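PDB 3HRG: DUF3822 family protein from Bacteroides thetaiotaomicron VPI-5482, which is of unknown function but has an actin-like ATPase fold, which suggests, without proving, a relationship to nucleotide-binding proteins of that superfamily. Local coordinates for residues 75-80 with 93-98; 104-109 with 123-128. One frame throughout, in Å; residues are numbered along the deposited sequence. Where two conformers were deposited one is given.

Interaction 1. Residues 75-80 with 93-98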
loop_
_atom_site.group_PDB
_atom_site.type_symbol
_atom_site.label_atom_id
_atom_site.label_comp_id
_atom_site.label_asym_id
_atom_site.label_seq_id
_atom_site.Cartn_x
_atom_site.Cartn_y
_atom_site.Cartn_z
ATOM N N SER A 75 3.477 -1.214 4.863
ATOM C CA SER A 75 4.513 -1.997 5.550
ATOM C C SER A 75 5.030 -3.102 4.659
ATOM O O SER A 75 4.344 -3.516 3.713
ATOM C CB SER A 75 3.847 -2.637 6.779
ATOM O OG SER A 75 4.644 -3.606 7.397
ATOM N N LYS A 76 6.221 -3.612 4.955
ATOM C CA LYS A 76 6.733 -4.749 4.178
ATOM C C LYS A 76 6.201 -6.049 4.716
ATOM O O LYS A 76 6.444 -7.111 4.112
ATOM C CB LYS A 76 8.269 -4.802 4.198
ATOM C CG LYS A 76 8.911 -5.055 5.518
ATOM C CD LYS A 76 10.463 -4.920 5.355
ATOM C CE LYS A 76 11.064 -4.442 6.612
ATOM N NZ LYS A 76 10.658 -3.013 6.830
ATOM N N ARG A 77 5.484 -6.001 5.843
ATOM C CA ARG A 77 5.035 -7.214 6.526
ATOM C C ARG A 77 3.708 -7.706 5.995
ATOM O O ARG A 77 2.691 -7.583 6.646
ATOM C CB ARG A 77 5.005 -6.995 8.034
ATOM C CG ARG A 77 6.429 -6.707 8.591
ATOM C CD ARG A 77 6.493 -6.540 10.065
ATOM N NE ARG A 77 6.133 -7.776 10.749
ATOM C CZ ARG A 77 6.954 -8.811 10.959
ATOM N NH1 ARG A 77 8.229 -8.809 10.555
ATOM N NH2 ARG A 77 6.492 -9.873 11.588
ATOM N N PHE A 78 3.760 -8.247 4.776
ATOM C CA PHE A 78 2.588 -8.830 4.129
ATOM C C PHE A 78 3.061 -9.981 3.273
ATOM O O PHE A 78 4.235 -10.054 2.868
ATOM C CB PHE A 78 1.762 -7.851 3.261
ATOM C CG PHE A 78 2.480 -7.372 2.012
ATOM C CD1 PHE A 78 2.418 -8.086 0.819
ATOM C CD2 PHE A 78 3.240 -6.239 2.061
ATOM C CE1 PHE A 78 3.069 -7.636 -0.306
ATOM C CE2 PHE A 78 3.902 -5.777 0.938
ATOM C CZ PHE A 78 3.834 -6.503 -0.250
ATOM N N THR A 79 2.130 -10.893 3.015
ATOM C CA THR A 79 2.370 -12.066 2.209
ATOM C C THR A 79 1.159 -12.329 1.314
ATOM O O THR A 79 0.017 -12.301 1.779
ATOM C CB THR A 79 2.566 -13.284 3.095
ATOM O OG1 THR A 79 3.803 -13.171 3.794
ATOM C CG2 THR A 79 2.567 -14.581 2.241
HETATM N N MSE A 80 1.404 -12.576 0.034
HETATM C CA MSE A 80 0.327 -12.860 -0.899
HETATM C C MSE A 80 0.192 -14.353 -1.103
HETATM O O MSE A 80 1.197 -15.037 -1.249
HETATM C CB MSE A 80 0.588 -12.172 -2.239
HETATM C CG MSE A 80 -0.521 -12.354 -3.285
HETATM SE SE MSE A 80 -0.439 -13.961 -4.343
HETATM C CE MSE A 80 1.163 -13.587 -5.387
ATOM N N LEU A 93 0.106 -19.165 10.368
ATOM C CA LEU A 93 1.205 -20.105 10.071
ATOM C C LEU A 93 1.943 -19.677 8.797
ATOM O O LEU A 93 3.170 -19.651 8.774
ATOM C CB LEU A 93 0.717 -21.539 9.907
ATOM C CG LEU A 93 0.191 -22.283 11.146
ATOM C CD1 LEU A 93 -0.297 -23.671 10.777
ATOM C CD2 LEU A 93 1.271 -22.402 12.205
ATOM N N LEU A 94 1.181 -19.364 7.753
ATOM C CA LEU A 94 1.719 -18.901 6.477
ATOM C C LEU A 94 2.527 -17.625 6.652
ATOM O O LEU A 94 3.644 -17.477 6.133
ATOM C CB LEU A 94 0.573 -18.617 5.503
ATOM C CG LEU A 94 -0.176 -19.799 4.869
ATOM C CD1 LEU A 94 -1.532 -19.390 4.275
ATOM C CD2 LEU A 94 0.707 -20.439 3.830
ATOM N N PHE A 95 1.945 -16.682 7.385
ATOM C CA PHE A 95 2.599 -15.407 7.621
ATOM C C PHE A 95 3.938 -15.560 8.334
ATOM O O PHE A 95 4.958 -14.979 7.892
ATOM C CB PHE A 95 1.649 -14.498 8.401
ATOM C CG PHE A 95 2.163 -13.090 8.584
ATOM C CD1 PHE A 95 2.040 -12.159 7.567
ATOM C CD2 PHE A 95 2.780 -12.707 9.763
ATOM C CE1 PHE A 95 2.486 -10.850 7.744
ATOM C CE2 PHE A 95 3.244 -11.423 9.935
ATOM C CZ PHE A 95 3.089 -10.480 8.907
ATOM N N TYR A 96 3.952 -16.331 9.417
ATOM C CA TYR A 96 5.198 -16.551 10.192
ATOM C C TYR A 96 6.234 -17.512 9.564
ATOM O O TYR A 96 7.336 -17.633 10.104
ATOM C CB TYR A 96 4.915 -16.780 11.700
ATOM C CG TYR A 96 4.355 -15.495 12.314
ATOM C CD1 TYR A 96 5.114 -14.304 12.330
ATOM C CD2 TYR A 96 3.096 -15.457 12.866
ATOM C CE1 TYR A 96 4.613 -13.133 12.869
ATOM C CE2 TYR A 96 2.577 -14.262 13.427
ATOM C CZ TYR A 96 3.348 -13.104 13.411
ATOM O OH TYR A 96 2.873 -11.905 13.955
ATOM N N HIS A 97 5.860 -18.201 8.483
ATOM C CA HIS A 97 6.822 -18.963 7.680
ATOM C C HIS A 97 7.479 -18.002 6.629
ATOM O O HIS A 97 8.393 -18.380 5.915
ATOM C CB HIS A 97 6.221 -20.232 7.053
ATOM C CG HIS A 97 6.224 -21.411 7.981
ATOM N ND1 HIS A 97 7.387 -22.060 8.338
ATOM C CD2 HIS A 97 5.215 -22.080 8.595
ATOM C CE1 HIS A 97 7.096 -23.055 9.160
ATOM N NE2 HIS A 97 5.784 -23.092 9.327
ATOM N N ASN A 98 6.994 -16.771 6.531
ATOM C CA ASN A 98 7.577 -15.743 5.652
ATOM C C ASN A 98 8.128 -14.509 6.361
ATOM O O ASN A 98 8.866 -13.742 5.733
ATOM C CB ASN A 98 6.525 -15.316 4.636
ATOM C CG ASN A 98 6.286 -16.378 3.564
ATOM O OD1 ASN A 98 7.093 -16.543 2.645
ATOM N ND2 ASN A 98 5.198 -17.092 3.676
#

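Interaction 2. Residues 104-109 with 123-128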
loop_
_atom_site.group_PDB
_atom_site.type_symbol
_atom_site.label_atom_id
_atom_site.label_comp_id
_atom_site.label_asym_id
_atom_site.label_seq_id
_atom_site.Cartn_x
_atom_site.Cartn_y
_atom_site.Cartn_z
ATOM N N ASN A 104 4.130 -8.198 19.693
ATOM C CA ASN A 104 3.107 -7.151 19.676
ATOM C C ASN A 104 2.529 -6.952 18.274
ATOM O O ASN A 104 2.411 -5.820 17.805
ATOM C CB ASN A 104 3.656 -5.833 20.235
ATOM C CG ASN A 104 2.528 -4.859 20.653
ATOM O OD1 ASN A 104 1.734 -5.174 21.567
ATOM N ND2 ASN A 104 2.475 -3.680 20.023
ATOM N N GLU A 105 2.203 -8.057 17.590
ATOM C CA GLU A 105 1.657 -8.009 16.234
ATOM C C GLU A 105 0.408 -8.868 16.102
ATOM O O GLU A 105 0.355 -9.957 16.629
ATOM C CB GLU A 105 2.702 -8.494 15.213
ATOM C CG GLU A 105 2.249 -8.452 13.746
ATOM C CD GLU A 105 3.373 -8.778 12.790
ATOM O OE1 GLU A 105 4.036 -9.840 12.926
ATOM O OE2 GLU A 105 3.610 -7.960 11.864
ATOM N N ILE A 106 -0.582 -8.348 15.390
ATOM C CA ILE A 106 -1.812 -9.054 15.055
ATOM C C ILE A 106 -1.751 -9.360 13.540
ATOM O O ILE A 106 -1.332 -8.501 12.752
ATOM C CB ILE A 106 -3.054 -8.203 15.389
ATOM C CG1 ILE A 106 -3.230 -8.109 16.900
ATOM C CG2 ILE A 106 -4.322 -8.786 14.796
ATOM C CD1 ILE A 106 -4.412 -7.230 17.273
ATOM N N VAL A 107 -2.157 -10.557 13.141
ATOM C CA VAL A 107 -2.197 -10.935 11.727
ATOM C C VAL A 107 -3.645 -10.856 11.215
ATOM O O VAL A 107 -4.544 -11.444 11.809
ATOM C CB VAL A 107 -1.622 -12.316 11.510
ATOM C CG1 VAL A 107 -1.761 -12.708 10.013
ATOM C CG2 VAL A 107 -0.142 -12.365 11.975
HETATM N N MSE A 108 -3.847 -10.110 10.124
HETATM C CA MSE A 108 -5.140 -9.919 9.485
HETATM C C MSE A 108 -5.005 -10.319 8.028
HETATM O O MSE A 108 -3.907 -10.618 7.582
HETATM C CB MSE A 108 -5.514 -8.453 9.515
HETATM C CG MSE A 108 -5.264 -7.774 10.833
HETATM SE SE MSE A 108 -6.065 -6.038 10.849
HETATM C CE MSE A 108 -7.939 -6.640 10.868
ATOM N N TYR A 109 -6.109 -10.337 7.302
ATOM C CA TYR A 109 -6.050 -10.625 5.883
ATOM C C TYR A 109 -7.197 -9.971 5.107
ATOM O O TYR A 109 -8.268 -9.754 5.650
ATOM C CB TYR A 109 -6.031 -12.127 5.610
ATOM C CG TYR A 109 -7.278 -12.847 5.952
ATOM C CD1 TYR A 109 -8.307 -12.968 5.024
ATOM C CD2 TYR A 109 -7.465 -13.409 7.207
ATOM C CE1 TYR A 109 -9.494 -13.632 5.342
ATOM C CE2 TYR A 109 -8.618 -14.094 7.515
ATOM C CZ TYR A 109 -9.634 -14.188 6.575
ATOM O OH TYR A 109 -10.799 -14.857 6.878
ATOM N N ILE A 123 -0.178 -6.034 11.758
ATOM C CA ILE A 123 -0.409 -4.692 12.262
ATOM C C ILE A 123 0.022 -4.687 13.728
ATOM O O ILE A 123 -0.208 -5.665 14.473
ATOM C CB ILE A 123 -1.884 -4.252 12.098
ATOM C CG1 ILE A 123 -2.084 -2.783 12.526
ATOM C CG2 ILE A 123 -2.826 -5.166 12.908
ATOM C CD1 ILE A 123 -3.533 -2.308 12.329
ATOM N N ASP A 124 0.684 -3.619 14.156
ATOM C CA ASP A 124 1.097 -3.518 15.547
ATOM C C ASP A 124 -0.158 -3.610 16.440
ATOM O O ASP A 124 -1.153 -2.922 16.181
ATOM C CB ASP A 124 1.831 -2.213 15.752
ATOM C CG ASP A 124 2.174 -1.978 17.177
ATOM O OD1 ASP A 124 3.005 -2.732 17.781
ATOM O OD2 ASP A 124 1.576 -1.048 17.704
ATOM N N LYS A 125 -0.119 -4.434 17.476
ATOM C CA LYS A 125 -1.290 -4.643 18.336
ATOM C C LYS A 125 -1.723 -3.404 19.119
ATOM O O LYS A 125 -2.905 -3.182 19.286
ATOM C CB LYS A 125 -1.057 -5.812 19.288
ATOM C CG LYS A 125 -2.207 -6.129 20.203
ATOM C CD LYS A 125 -1.999 -7.509 20.881
ATOM C CE LYS A 125 -3.129 -7.810 21.875
ATOM N NZ LYS A 125 -2.986 -9.167 22.528
ATOM N N SER A 126 -0.768 -2.643 19.642
ATOM C CA SER A 126 -1.073 -1.401 20.353
ATOM C C SER A 126 -1.807 -0.430 19.411
ATOM O O SER A 126 -2.758 0.249 19.811
ATOM C CB SER A 126 0.206 -0.730 20.841
ATOM O OG SER A 126 0.882 -1.550 21.759
ATOM N N THR A 127 -1.343 -0.376 18.168
ATOM C CA THR A 127 -1.961 0.463 17.127
ATOM C C THR A 127 -3.392 -0.008 16.833
ATOM O O THR A 127 -4.318 0.820 16.799
ATOM C CB THR A 127 -1.089 0.522 15.855
ATOM O OG1 THR A 127 0.049 1.338 16.130
ATOM C CG2 THR A 127 -1.845 1.150 14.703
ATOM N N TYR A 128 -3.562 -1.312 16.630
ATOM C CA TYR A 128 -4.893 -1.893 16.408
ATOM C C TYR A 128 -5.863 -1.610 17.570
ATOM O O TYR A 128 -6.995 -1.203 17.353
ATOM C CB TYR A 128 -4.814 -3.420 16.151
ATOM C CG TYR A 128 -6.200 -4.016 16.150
ATOM C CD1 TYR A 128 -7.018 -3.874 15.037
ATOM C CD2 TYR A 128 -6.722 -4.628 17.276
ATOM C CE1 TYR A 128 -8.326 -4.370 15.030
ATOM C CE2 TYR A 128 -8.029 -5.106 17.282
ATOM C CZ TYR A 128 -8.812 -4.973 16.137
ATOM O OH TYR A 128 -10.105 -5.447 16.108
#

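Interaction 1. Residues 75-80 with 93-98
Phe95 drives the edge of its ring against the backbone at Arg77: CE1 of Phe95 lies 3.5 Å from O of Arg77, near the ring plane, and CA of Phe78 lies 4.1 Å from the same CE1 of Phe95. A chi1 of -174° swings the ring of Phe95 off the helix and across to the start of strand 78-82. This is the tight side, a buried ring whose edge abuts the backbone of Arg77 and Phe78. Arg77 bends at chi3 (65°), which carries its guanidinium over to the two aromatic residues; NH2 of Arg77 stands 4.0 Å from CE2 of Phe95, the planes 79° apart. The ring of Tyr96 meets NH2 edge-on, and Glu105 is the polar partner of both Arg77 and Tyr96. In fold terms, the short helix 91-96 packs on the outermost strand 78-82 of a three-stranded antiparallel sheet in this actin-like ATPase fold. Toward Asn98 the contact becomes looser and more solvent-exposed. There OG1 of Thr79, hydrogen-bonded to His99, is 3.6 Å from CB of Asn98, and the two side chains cross at about a right angle. Asn98 folds its amide back onto the helix, ND2 donating to O of Leu94 at 2.9 Å.

Interaction 2. Residues 104-109 with 123-128
Ile106 lays its CD1 against the ring of Tyr128, 3.5 Å from CD2, while the same methyl lies 3.8 Å from CG of Lys125. CG1 is anti to the carbonyl carbon (chi1 -71°), which places the CD1 branch against the first turn of helix 125-134; the CB of Ile106 meets CG2 of Ile123. In the conformer given, the selenomethionine Met108 probably extends this apolar patch onto Ile123, and Phe140 of strand 139-142 adjoins both of those residues. The backbones pair as antiparallel strands: Ile106 and Ile123 form a hydrogen-bonded pair, with N of Ile106 2.9 Å from O of Ile123. The next pair, Glu105 with Asp124, is non-hydrogen-bonded, and the helix starts at Lys125, whose N donates to O of Asn104 at 2.9 Å. At this end the Asn104 amide reaches two side chains, ND2 giving a hydrogen bond to OG of Ser126 (3.2 Å) and another to OD1 of Asp124 whose very short modelled length is doubtful. Replacing Asn104 by alanine would remove the amide and is likely to leave the Ser126 hydroxyl without this donor and freer to turn. Asp124 OD2 accepts from N of Thr127 at 3.0 Å, the N-cap bond of helix 125-134; the whole is a beta hairpin, strands 105-112 and 117-124, running straight into a capped helix.

Overall arrangement
Both interactions belong to the three-stranded antiparallel sheet, in which strand 117-124 lies between 78-82 and 105-112. Interaction 1 is partly buried and sets a short helix on one outer strand; its 255 Å² come largely from a buried Phe95 ring set against Arg77, with Thr79 and Asn98 at the outer side, and no hydrogen bond joins its segments. Interaction 2 is nearer the surface yet buries 476 Å², and joins the other outer strand to the central one through backbone bonds, an apolar patch and a polar helix start. Their centres are 13 Å apart, and Glu105 of interaction 2 supplies the carboxylate for both polar ends of interaction 1. Val107 adds packing against Tyr96.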